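Local coordinates for putative NAD(P)H-flavin oxidoreductase (Neisseria meningitidis serogroup A / serotype 4A, PDB 6WT2), which binds FMN and probably uses electrons from NAD(P)H to reduce nitro compounds, with chloramphenicol a likely substrate, at residues P169-N174 against V196-T201; H85-L90 against A200-R205; R44-S49 against Y150-N155. All coordinates share one frame; numbering follows the deposited sequence.

Contact 1. Residues P169-N174 against V196-T201; sequences PVEGFN and VSVAAT. With FMN (flavin mononucleotide), chain G; NIO (nicotinic acid), chain H.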
loop_
_atom_site.group_PDB
_atom_site.type_symbol
_atom_site.label_atom_id
_atom_site.label_comp_id
_atom_site.label_asym_id
_atom_site.label_seq_id
_atom_site.Cartn_x
_atom_site.Cartn_y
_atom_site.Cartn_z
ATOM N N PRO A 169 -10.453 -5.128 -2.814
ATOM C CA PRO A 169 -9.282 -4.951 -3.683
ATOM C C PRO A 169 -9.244 -6.074 -4.709
ATOM O O PRO A 169 -9.717 -7.185 -4.458
ATOM C CB PRO A 169 -8.093 -5.043 -2.708
ATOM C CG PRO A 169 -8.674 -5.590 -1.370
ATOM C CD PRO A 169 -10.133 -5.904 -1.601
ATOM N N VAL A 170 -8.686 -5.782 -5.888
ATOM C CA VAL A 170 -8.775 -6.730 -7.000
ATOM C C VAL A 170 -7.465 -6.767 -7.780
ATOM O O VAL A 170 -7.069 -5.761 -8.389
ATOM C CB VAL A 170 -9.933 -6.407 -7.964
ATOM C CG1 VAL A 170 -9.932 -7.410 -9.127
ATOM C CG2 VAL A 170 -11.279 -6.443 -7.239
ATOM N N GLU A 171 -6.825 -7.942 -7.803
ATOM C CA GLU A 171 -5.749 -8.264 -8.731
ATOM C C GLU A 171 -6.150 -9.338 -9.727
ATOM O O GLU A 171 -5.372 -9.637 -10.641
ATOM C CB GLU A 171 -4.491 -8.748 -7.980
ATOM C CG GLU A 171 -3.639 -7.643 -7.374
ATOM C CD GLU A 171 -2.542 -8.220 -6.476
ATOM O OE1 GLU A 171 -2.478 -9.463 -6.350
ATOM O OE2 GLU A 171 -1.750 -7.450 -5.898
ATOM N N GLY A 172 -7.334 -9.928 -9.573
ATOM C CA GLY A 172 -7.707 -11.087 -10.358
ATOM C C GLY A 172 -8.187 -10.755 -11.758
ATOM O O GLY A 172 -9.368 -10.917 -12.084
ATOM N N PHE A 173 -7.271 -10.294 -12.603
ATOM C CA PHE A 173 -7.596 -10.034 -13.995
ATOM C C PHE A 173 -6.333 -10.169 -14.822
ATOM O O PHE A 173 -5.218 -10.096 -14.299
ATOM C CB PHE A 173 -8.217 -8.652 -14.172
ATOM C CG PHE A 173 -7.399 -7.528 -13.577
ATOM C CD1 PHE A 173 -6.392 -6.918 -14.315
ATOM C CD2 PHE A 173 -7.664 -7.063 -12.299
ATOM C CE1 PHE A 173 -5.651 -5.880 -13.787
ATOM C CE2 PHE A 173 -6.936 -6.013 -11.763
ATOM C CZ PHE A 173 -5.919 -5.425 -12.507
ATOM N N ASN A 174 -6.516 -10.379 -16.120
ATOM C CA ASN A 174 -5.368 -10.406 -17.013
ATOM C C ASN A 174 -4.853 -8.986 -17.201
ATOM O O ASN A 174 -5.561 -8.116 -17.720
ATOM C CB ASN A 174 -5.733 -11.041 -18.352
ATOM C CG ASN A 174 -4.520 -11.234 -19.241
ATOM O OD1 ASN A 174 -4.076 -10.305 -19.913
ATOM N ND2 ASN A 174 -3.972 -12.441 -19.242
ATOM N N VAL A 196 -1.250 -0.475 -15.708
ATOM C CA VAL A 196 -2.237 -0.913 -14.726
ATOM C C VAL A 196 -1.540 -1.547 -13.526
ATOM O O VAL A 196 -0.630 -2.372 -13.671
ATOM C CB VAL A 196 -3.247 -1.871 -15.368
ATOM C CG1 VAL A 196 -4.078 -2.551 -14.293
ATOM C CG2 VAL A 196 -4.143 -1.082 -16.359
ATOM N N SER A 197 -1.968 -1.150 -12.333
ATOM C CA SER A 197 -1.362 -1.539 -11.069
ATOM C C SER A 197 -2.216 -2.511 -10.266
ATOM O O SER A 197 -1.742 -3.582 -9.858
ATOM C CB SER A 197 -1.093 -0.285 -10.226
ATOM O OG SER A 197 -0.595 -0.658 -8.958
ATOM N N VAL A 198 -3.478 -2.144 -10.025
ATOM C CA VAL A 198 -4.405 -2.863 -9.151
ATOM C C VAL A 198 -5.780 -2.233 -9.357
ATOM O O VAL A 198 -5.890 -1.153 -9.950
ATOM C CB VAL A 198 -3.945 -2.774 -7.676
ATOM C CG1 VAL A 198 -4.053 -1.329 -7.187
ATOM C CG2 VAL A 198 -4.702 -3.774 -6.758
ATOM N N ALA A 199 -6.842 -2.905 -8.911
ATOM C CA ALA A 199 -8.194 -2.360 -9.002
ATOM C C ALA A 199 -8.885 -2.499 -7.651
ATOM O O ALA A 199 -8.410 -3.199 -6.752
ATOM C CB ALA A 199 -9.013 -3.053 -10.105
ATOM N N ALA A 200 -10.011 -1.802 -7.509
ATOM C CA ALA A 200 -10.852 -1.919 -6.324
ATOM C C ALA A 200 -12.303 -1.663 -6.709
ATOM O O ALA A 200 -12.579 -0.797 -7.531
ATOM C CB ALA A 200 -10.441 -0.924 -5.239
ATOM N N THR A 201 -13.219 -2.405 -6.094
ATOM C CA THR A 201 -14.644 -2.153 -6.216
ATOM C C THR A 201 -15.153 -1.489 -4.943
ATOM O O THR A 201 -14.581 -1.655 -3.867
ATOM C CB THR A 201 -15.417 -3.457 -6.479
ATOM O OG1 THR A 201 -15.216 -4.389 -5.398
ATOM C CG2 THR A 201 -14.932 -4.102 -7.770
HETATM N N1 FMN G . -10.576 -10.762 -3.690
HETATM C C2 FMN G . -11.215 -11.265 -4.777
HETATM O O2 FMN G . -12.292 -11.876 -4.599
HETATM N N3 FMN G . -10.757 -11.104 -6.031
HETATM C C4 FMN G . -9.591 -10.501 -6.299
HETATM O O4 FMN G . -9.201 -10.284 -7.469
HETATM C C4A FMN G . -8.829 -9.946 -5.168
HETATM N N5 FMN G . -7.607 -9.416 -5.363
HETATM C C5A FMN G . -6.956 -8.821 -4.327
HETATM C C6 FMN G . -5.865 -7.991 -4.597
HETATM C C7 FMN G . -5.197 -7.387 -3.543
HETATM C C7M FMN G . -4.003 -6.494 -3.799
HETATM C C8 FMN G . -5.677 -7.576 -2.150
HETATM C C8M FMN G . -5.004 -6.821 -1.029
HETATM C C9 FMN G . -6.804 -8.346 -1.889
HETATM C C9A FMN G . -7.501 -8.922 -2.945
HETATM N N10 FMN G . -8.677 -9.668 -2.705
HETATM C C10 FMN G . -9.339 -10.230 -3.803
HETATM C "C1'" FMN G . -9.221 -9.801 -1.347
HETATM C "C2'" FMN G . -8.472 -10.848 -0.510
HETATM O "O2'" FMN G . -8.826 -12.198 -0.907
HETATM C "C3'" FMN G . -8.789 -10.551 0.953
HETATM O "O3'" FMN G . -8.251 -9.252 1.275
HETATM C "C4'" FMN G . -8.218 -11.548 1.969
HETATM O "O4'" FMN G . -8.699 -12.855 1.681
HETATM C "C5'" FMN G . -8.607 -11.152 3.385
HETATM O "O5'" FMN G . -10.022 -11.082 3.527
HETATM P P FMN G . -10.667 -9.709 4.074
HETATM O O1P FMN G . -10.047 -8.693 3.146
HETATM O O2P FMN G . -12.161 -9.804 3.957
HETATM O O3P FMN G . -10.193 -9.492 5.483
HETATM N N NIO H . -7.872 -13.750 -7.560
HETATM C C1 NIO H . -8.326 -13.819 -6.304
HETATM C C2 NIO H . -7.577 -13.282 -5.268
HETATM C C3 NIO H . -6.360 -12.668 -5.522
HETATM C C4 NIO H . -5.913 -12.621 -6.830
HETATM C C5 NIO H . -6.696 -13.170 -7.834
HETATM C C6 NIO H . -8.081 -13.358 -3.866
HETATM O O1 NIO H . -7.495 -12.690 -3.009
HETATM O O2 NIO H . -9.067 -14.077 -3.605
#

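Contact 2. Residues H85-L90 against A200-R205; sequences HLVVFL and ATFGYR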
loop_
_atom_site.group_PDB
_atom_site.type_symbol
_atom_site.label_atom_id
_atom_site.label_comp_id
_atom_site.label_asym_id
_atom_site.label_seq_id
_atom_site.Cartn_x
_atom_site.Cartn_y
_atom_site.Cartn_z
ATOM N N HIS A 85 -19.191 1.503 -7.759
ATOM C CA HIS A 85 -18.040 2.112 -8.397
ATOM C C HIS A 85 -16.924 1.092 -8.570
ATOM O O HIS A 85 -16.796 0.143 -7.792
ATOM C CB HIS A 85 -17.517 3.310 -7.581
ATOM C CG HIS A 85 -18.375 4.535 -7.673
ATOM N ND1 HIS A 85 -19.638 4.604 -7.128
ATOM C CD2 HIS A 85 -18.135 5.749 -8.225
ATOM C CE1 HIS A 85 -20.146 5.807 -7.353
ATOM N NE2 HIS A 85 -19.252 6.522 -8.011
ATOM N N LEU A 86 -16.124 1.307 -9.612
ATOM C CA LEU A 86 -14.898 0.562 -9.868
ATOM C C LEU A 86 -13.771 1.551 -10.135
ATOM O O LEU A 86 -13.941 2.487 -10.923
ATOM C CB LEU A 86 -15.073 -0.371 -11.066
ATOM C CG LEU A 86 -13.827 -1.018 -11.665
ATOM C CD1 LEU A 86 -13.163 -1.989 -10.698
ATOM C CD2 LEU A 86 -14.205 -1.728 -12.969
ATOM N N VAL A 87 -12.630 1.342 -9.487
ATOM C CA VAL A 87 -11.432 2.152 -9.701
ATOM C C VAL A 87 -10.321 1.220 -10.163
ATOM O O VAL A 87 -10.061 0.191 -9.526
ATOM C CB VAL A 87 -11.015 2.910 -8.426
ATOM C CG1 VAL A 87 -9.730 3.717 -8.666
ATOM C CG2 VAL A 87 -12.133 3.836 -7.957
ATOM N N VAL A 88 -9.699 1.555 -11.281
ATOM C CA VAL A 88 -8.500 0.877 -11.751
ATOM C C VAL A 88 -7.353 1.851 -11.537
ATOM O O VAL A 88 -7.380 2.974 -12.059
ATOM C CB VAL A 88 -8.615 0.463 -13.226
ATOM C CG1 VAL A 88 -7.306 -0.176 -13.699
ATOM C CG2 VAL A 88 -9.824 -0.474 -13.435
ATOM N N PHE A 89 -6.363 1.429 -10.764
ATOM C CA PHE A 89 -5.219 2.257 -10.419
ATOM C C PHE A 89 -4.143 2.110 -11.481
ATOM O O PHE A 89 -3.757 0.991 -11.836
ATOM C CB PHE A 89 -4.651 1.862 -9.051
ATOM C CG PHE A 89 -5.584 2.110 -7.899
ATOM C CD1 PHE A 89 -5.412 3.213 -7.081
ATOM C CD2 PHE A 89 -6.626 1.227 -7.622
ATOM C CE1 PHE A 89 -6.257 3.437 -6.003
ATOM C CE2 PHE A 89 -7.490 1.449 -6.560
ATOM C CZ PHE A 89 -7.298 2.544 -5.741
ATOM N N LEU A 90 -3.665 3.242 -11.992
ATOM C CA LEU A 90 -2.526 3.278 -12.892
ATOM C C LEU A 90 -1.297 3.757 -12.134
ATOM O O LEU A 90 -1.394 4.626 -11.266
ATOM C CB LEU A 90 -2.771 4.234 -14.065
ATOM C CG LEU A 90 -4.070 4.042 -14.834
ATOM C CD1 LEU A 90 -4.139 5.136 -15.958
ATOM C CD2 LEU A 90 -4.189 2.632 -15.379
ATOM N N ALA A 200 -10.011 -1.802 -7.509
ATOM C CA ALA A 200 -10.852 -1.919 -6.324
ATOM C C ALA A 200 -12.303 -1.663 -6.709
ATOM O O ALA A 200 -12.579 -0.797 -7.531
ATOM C CB ALA A 200 -10.441 -0.924 -5.239
ATOM N N THR A 201 -13.219 -2.405 -6.094
ATOM C CA THR A 201 -14.644 -2.153 -6.216
ATOM C C THR A 201 -15.153 -1.489 -4.943
ATOM O O THR A 201 -14.581 -1.655 -3.867
ATOM C CB THR A 201 -15.417 -3.457 -6.479
ATOM O OG1 THR A 201 -15.216 -4.389 -5.398
ATOM C CG2 THR A 201 -14.932 -4.102 -7.770
ATOM N N PHE A 202 -16.247 -0.740 -5.074
ATOM C CA PHE A 202 -16.872 -0.068 -3.942
ATOM C C PHE A 202 -18.379 -0.122 -4.078
ATOM O O PHE A 202 -18.915 0.019 -5.183
ATOM C CB PHE A 202 -16.473 1.411 -3.835
ATOM C CG PHE A 202 -15.005 1.641 -3.648
ATOM C CD1 PHE A 202 -14.471 1.789 -2.379
ATOM C CD2 PHE A 202 -14.163 1.742 -4.746
ATOM C CE1 PHE A 202 -13.108 2.001 -2.209
ATOM C CE2 PHE A 202 -12.799 1.956 -4.583
ATOM C CZ PHE A 202 -12.269 2.075 -3.312
ATOM N N GLY A 203 -19.054 -0.261 -2.943
ATOM C CA GLY A 203 -20.505 -0.281 -2.942
ATOM C C GLY A 203 -21.035 -0.661 -1.576
ATOM O O GLY A 203 -20.363 -0.476 -0.560
ATOM N N TYR A 204 -22.250 -1.190 -1.573
ATOM C CA TYR A 204 -22.920 -1.623 -0.361
ATOM C C TYR A 204 -23.193 -3.118 -0.458
ATOM O O TYR A 204 -23.777 -3.581 -1.443
ATOM C CB TYR A 204 -24.207 -0.828 -0.159
ATOM C CG TYR A 204 -23.964 0.655 -0.022
ATOM C CD1 TYR A 204 -23.630 1.202 1.213
ATOM C CD2 TYR A 204 -24.052 1.508 -1.124
ATOM C CE1 TYR A 204 -23.396 2.562 1.355
ATOM C CE2 TYR A 204 -23.822 2.884 -0.989
ATOM C CZ TYR A 204 -23.497 3.395 0.261
ATOM O OH TYR A 204 -23.256 4.737 0.424
ATOM N N ARG A 205 -22.776 -3.863 0.563
ATOM C CA ARG A 205 -22.826 -5.318 0.510
ATOM C C ARG A 205 -24.266 -5.820 0.443
ATOM O O ARG A 205 -25.185 -5.231 1.014
ATOM C CB ARG A 205 -22.127 -5.925 1.729
ATOM C CG ARG A 205 -22.865 -5.712 3.042
ATOM C CD ARG A 205 -21.958 -5.968 4.234
ATOM N NE ARG A 205 -22.641 -5.673 5.489
ATOM C CZ ARG A 205 -22.537 -4.519 6.144
ATOM N NH1 ARG A 205 -21.766 -3.554 5.664
ATOM N NH2 ARG A 205 -23.195 -4.334 7.284
#

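Contact 3. Residues R44-S49 against Y150-N155; sequences RLSPSS and YIALGN. With FMN (flavin mononucleotide), chain K.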
loop_
_atom_site.group_PDB
_atom_site.type_symbol
_atom_site.label_atom_id
_atom_site.label_comp_id
_atom_site.label_asym_id
_atom_site.label_seq_id
_atom_site.Cartn_x
_atom_site.Cartn_y
_atom_site.Cartn_z
ATOM N N ARG A 44 -6.022 10.738 -3.124
ATOM C CA ARG A 44 -5.266 11.946 -3.459
ATOM C C ARG A 44 -4.297 12.328 -2.347
ATOM O O ARG A 44 -3.133 12.663 -2.602
ATOM C CB ARG A 44 -6.228 13.105 -3.734
ATOM C CG ARG A 44 -5.555 14.468 -3.744
ATOM C CD ARG A 44 -6.435 15.541 -4.377
ATOM N NE ARG A 44 -5.683 16.792 -4.490
ATOM C CZ ARG A 44 -5.680 17.757 -3.577
ATOM N NH1 ARG A 44 -6.420 17.646 -2.483
ATOM N NH2 ARG A 44 -4.936 18.838 -3.762
ATOM N N LEU A 45 -4.767 12.310 -1.107
ATOM C CA LEU A 45 -3.963 12.766 0.016
ATOM C C LEU A 45 -2.976 11.719 0.526
ATOM O O LEU A 45 -2.213 12.013 1.460
ATOM C CB LEU A 45 -4.882 13.213 1.148
ATOM C CG LEU A 45 -5.842 14.360 0.859
ATOM C CD1 LEU A 45 -6.773 14.560 2.042
ATOM C CD2 LEU A 45 -5.082 15.664 0.523
ATOM N N SER A 46 -2.950 10.524 -0.060
ATOM C CA SER A 46 -2.066 9.488 0.437
ATOM C C SER A 46 -0.617 9.923 0.236
ATOM O O SER A 46 -0.326 10.723 -0.656
ATOM C CB SER A 46 -2.317 8.157 -0.273
ATOM O OG SER A 46 -3.566 7.606 0.119
ATOM N N PRO A 47 0.300 9.440 1.066
ATOM C CA PRO A 47 1.715 9.754 0.867
ATOM C C PRO A 47 2.295 8.899 -0.247
ATOM O O PRO A 47 1.731 7.886 -0.656
ATOM C CB PRO A 47 2.343 9.398 2.216
ATOM C CG PRO A 47 1.502 8.236 2.688
ATOM C CD PRO A 47 0.097 8.547 2.233
ATOM N N SER A 48 3.464 9.317 -0.707
ATOM C CA SER A 48 4.197 8.600 -1.737
ATOM C C SER A 48 5.666 8.954 -1.602
ATOM O O SER A 48 6.015 10.056 -1.158
ATOM C CB SER A 48 3.700 8.951 -3.144
ATOM O OG SER A 48 3.728 10.348 -3.346
ATOM N N SER A 49 6.513 8.020 -2.021
ATOM C CA SER A 49 7.950 8.253 -2.029
ATOM C C SER A 49 8.265 9.531 -2.799
ATOM O O SER A 49 7.750 9.738 -3.898
ATOM C CB SER A 49 8.665 7.059 -2.660
ATOM O OG SER A 49 10.073 7.221 -2.601
ATOM N N TYR A 150 -0.482 1.147 -3.904
ATOM C CA TYR A 150 -1.133 0.283 -2.927
ATOM C C TYR A 150 -1.342 1.004 -1.597
ATOM O O TYR A 150 -2.198 0.584 -0.804
ATOM C CB TYR A 150 -0.327 -1.003 -2.741
ATOM C CG TYR A 150 -0.580 -2.082 -3.790
ATOM C CD1 TYR A 150 -1.094 -3.331 -3.428
ATOM C CD2 TYR A 150 -0.294 -1.862 -5.128
ATOM C CE1 TYR A 150 -1.315 -4.327 -4.380
ATOM C CE2 TYR A 150 -0.518 -2.850 -6.084
ATOM C CZ TYR A 150 -1.026 -4.071 -5.707
ATOM O OH TYR A 150 -1.242 -5.045 -6.657
ATOM N N ILE A 151 -0.573 2.069 -1.332
ATOM C CA ILE A 151 -0.870 2.931 -0.192
ATOM C C ILE A 151 -2.207 3.623 -0.399
ATOM O O ILE A 151 -3.073 3.615 0.481
ATOM C CB ILE A 151 0.245 3.969 0.011
ATOM C CG1 ILE A 151 1.605 3.289 0.140
ATOM C CG2 ILE A 151 -0.077 4.854 1.208
ATOM C CD1 ILE A 151 2.742 4.309 0.260
ATOM N N ALA A 152 -2.383 4.251 -1.568
ATOM C CA ALA A 152 -3.651 4.903 -1.881
ATOM C C ALA A 152 -4.796 3.908 -1.852
ATOM O O ALA A 152 -5.873 4.207 -1.328
ATOM C CB ALA A 152 -3.573 5.573 -3.248
ATOM N N LEU A 153 -4.583 2.721 -2.425
ATOM C CA LEU A 153 -5.590 1.664 -2.360
ATOM C C LEU A 153 -5.996 1.365 -0.919
ATOM O O LEU A 153 -7.186 1.387 -0.582
ATOM C CB LEU A 153 -5.057 0.406 -3.041
ATOM C CG LEU A 153 -5.896 -0.862 -2.833
ATOM C CD1 LEU A 153 -7.095 -0.810 -3.740
ATOM C CD2 LEU A 153 -5.049 -2.097 -3.095
ATOM N N GLY A 154 -5.013 1.081 -0.057
ATOM C CA GLY A 154 -5.317 0.786 1.339
ATOM C C GLY A 154 -6.102 1.892 2.025
ATOM O O GLY A 154 -7.077 1.626 2.734
ATOM N N ASN A 155 -5.703 3.147 1.799
ATOM C CA ASN A 155 -6.348 4.279 2.462
ATOM C C ASN A 155 -7.780 4.483 1.980
ATOM O O ASN A 155 -8.682 4.736 2.785
ATOM C CB ASN A 155 -5.533 5.548 2.239
ATOM C CG ASN A 155 -4.337 5.640 3.156
ATOM O OD1 ASN A 155 -4.320 5.049 4.249
ATOM N ND2 ASN A 155 -3.336 6.413 2.741
HETATM N N1 FMN K . 10.421 10.841 3.783
HETATM C C2 FMN K . 11.695 10.923 4.259
HETATM O O2 FMN K . 12.034 11.978 4.831
HETATM N N3 FMN K . 12.628 9.985 4.019
HETATM C C4 FMN K . 12.339 8.843 3.365
HETATM O O4 FMN K . 13.174 7.926 3.235
HETATM C C4A FMN K . 10.964 8.654 2.878
HETATM N N5 FMN K . 10.651 7.614 2.083
HETATM C C5A FMN K . 9.366 7.408 1.737
HETATM C C6 FMN K . 8.995 6.154 1.256
HETATM C C7 FMN K . 7.680 5.961 0.867
HETATM C C7M FMN K . 7.263 4.613 0.353
HETATM C C8 FMN K . 6.658 6.992 1.177
HETATM C C8M FMN K . 5.198 6.761 0.883
HETATM C C9 FMN K . 7.031 8.239 1.664
HETATM C C9A FMN K . 8.333 8.437 2.043
HETATM N N10 FMN K . 8.706 9.664 2.627
HETATM C C10 FMN K . 10.033 9.789 3.052
HETATM C "C1'" FMN K . 7.713 10.704 2.918
HETATM C "C2'" FMN K . 7.332 11.482 1.642
HETATM O "O2'" FMN K . 8.369 12.417 1.321
HETATM C "C3'" FMN K . 6.039 12.225 1.916
HETATM O "O3'" FMN K . 5.001 11.256 2.085
HETATM C "C4'" FMN K . 5.645 13.168 0.778
HETATM O "O4'" FMN K . 6.714 14.108 0.608
HETATM C "C5'" FMN K . 4.352 13.894 1.121
HETATM O "O5'" FMN K . 4.463 14.459 2.429
HETATM P P FMN K . 3.336 14.123 3.528
HETATM O O1P FMN K . 2.042 14.520 2.879
HETATM O O2P FMN K . 3.739 14.908 4.742
HETATM O O3P FMN K . 3.512 12.624 3.710
#

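Contact 1. Residues P169-N174 against V196-T201
Val170 and Ala199 form an antiparallel hydrogen-bonded pair: Val170 N donates a hydrogen bond to Ala199 O at 2.7 Å, and Ala199 N donates one to Val170 O at 2.9 Å. The next pair, Pro169 with Ala200, is a non-hydrogen-bonded one, so a proline, which has no N-H to offer, costs the sheet nothing there. After Val170 the chain leaves the strand, and hydrophobic side chains keep the two segments together. With CG1 between the backbone N and the carbonyl carbon (chi1 67°), Val198 puts its CG2 methyl anti to the N, where it reaches Val170 O and the CG methylene of Glu171. Phe173 (chi1 53°) turns its ring back toward the strand; its edge meets Val196 CG1, 3.7 Å from CE1, and CE2 lies beside the Ala199 methyl, where a small residue lets the ring lie close to the strand.

This frame presents the chain to FMN. Pro169 sets the CB-CG edge of its ring over one face of the isoalloxazine, its CG 3.4 Å from flavin C9, while nicotinic acid occupies the other side, near Gly172 CA. Glu171 N bonds to flavin N5 at 3.0 Å, and Gly172 N to O4 at 2.8 Å. Gly172 centres an inverse gamma turn, and flavin O4 lies where a side chain would have to go. Further out, the Glu171 carboxylate is tied to Tyr150 and to Ser49, Trp144 and Gln148 of the second subunit. The two peptide N-H groups would probably make N5 more electron-poor and so readier to accept hydride.

Contact 2. Residues H85-L90 against A200-R205
Ala200 N donates to Val87 O at 2.8 Å, the shortest bond of this pairing, in which strand 85-92 runs antiparallel beside strand 194-203 in the middle of the four-stranded sheet of the nitroreductase fold. Val87 N answers with an almost straight bond to Ala200 O (2.9 Å, 178° at the hydrogen). Two residues along, His85 and Phe202 exchange a second such couple, His85 N to Phe202 O and Phe202 N to His85 O. Between them Leu86 and Thr201 form the non-hydrogen-bonded pair, with CA atoms 4.6 Å apart; Thr201 CA-H points at His85 O and Leu86 CA-H at Ala200 O, each across the strands.

The two faces of the sheet differ in what they carry. On that of Val87, Ala200 and Phe202 the packing between the segments is mostly apolar: the Val87 and Phe202 side chains meet at a slant, CG2 lying 3.9 Å from CE2, and Phe89 brings its edge, at CE2, to the Ala200 methyl. Alanine suits that spot because helix 138-162 lies on the same face, where Leu153 touches both Ala200 and Phe89. A wide aromatic beside a small methyl thus fills the layer between sheet and helix. His85 starts on this face too, but its imidazole turns away and stacks with Phe36.

On the opposite face, the beta-branched Thr201 suits a strand, and its hydroxyl is engaged by Tyr25. Its CG2 methyl meets Leu86, whose CG stands anti to the backbone N (chi1 168°), which swings the branch across toward the partner strand until CD1 lies 4.0 Å from Thr201 CG2 and 3.4 Å from Ala200 O.

Contact 3. Residues R44-S49 against Y150-N155
Ser46 and Ala152 bring the two backbones closest, their CA atoms 5.4 Å apart, where the irregular chain that follows helix 33-44 passes alongside helix 138-162. Residues 150-155 keep regular helical bonds, Asn155 N to Ile151 O among them, so Ile151, Ala152 and Asn155 fall on one side and present a surface to the loop. Ser46 and Pro47 are in extended conformations, which lets them lie along that surface.

The polar part of the contact is one bond. Asn155 ND2 donates to Ser46 OG over 2.9 Å, nearly straight at 175°, with the oxygen in the plane of the amide. Ser46 OG, anti to its own carbonyl carbon (chi1 -70°), points into the helix surface between Asn155 and Ala152 CA, 3.4 Å away, where the lack of a large side chain on Ala152 permits the approach. The same hydroxyl also bonds to Leu42 O, so it both accepts from helix 138-162 and ties back to helix 33-44. The other end of the amide, Asn155 OD1, is taken by Thr158 of the second subunit, which fixes the rotation of the group.

Next to this bond Pro47 and Ile151 supply a greasy patch: Pro47 CD rests 3.8 Å from Ile151 CG2. Ile151 CD1 comes near Pro47 O, a buried oxygen without a partner, and goes on to flavin C8M at 3.5 Å. Pro47 CB meets the ribityl O3' at 3.2 Å, so the pair lines the dimethylbenzene and ribityl side of an FMN whose N5 and O4 edge is bound by the second subunit. Asn155 turns this side toward the second subunit, while Leu153 and Tyr150 pack on strand 194-203, Tyr150 also meeting Arg147 of the second subunit, and Trp55 of strand 55-59 touches Ser46.

How the contacts relate
All three contacts are buried, but they occupy different layers. Contacts 1 and 2 share Ala200 and Thr201 and lie on the two edges of strand 194-203, so both depend on regular backbone pairing; contact 2 is purely structural, whereas contact 1 ends in a loop whose backbone N-H groups bond to the flavin. Contact 3 joins a loop to helix 138-162 and relies on a single side-chain bond and apolar packing. Leu153 joins it to contact 2 through Phe89 and Ala200, and Tyr150 joins it to contact 1 through Glu171. At contact 1 this chain grips the flavin edge; at contact 3, on a different FMN, the second subunit does so and this chain completes the site.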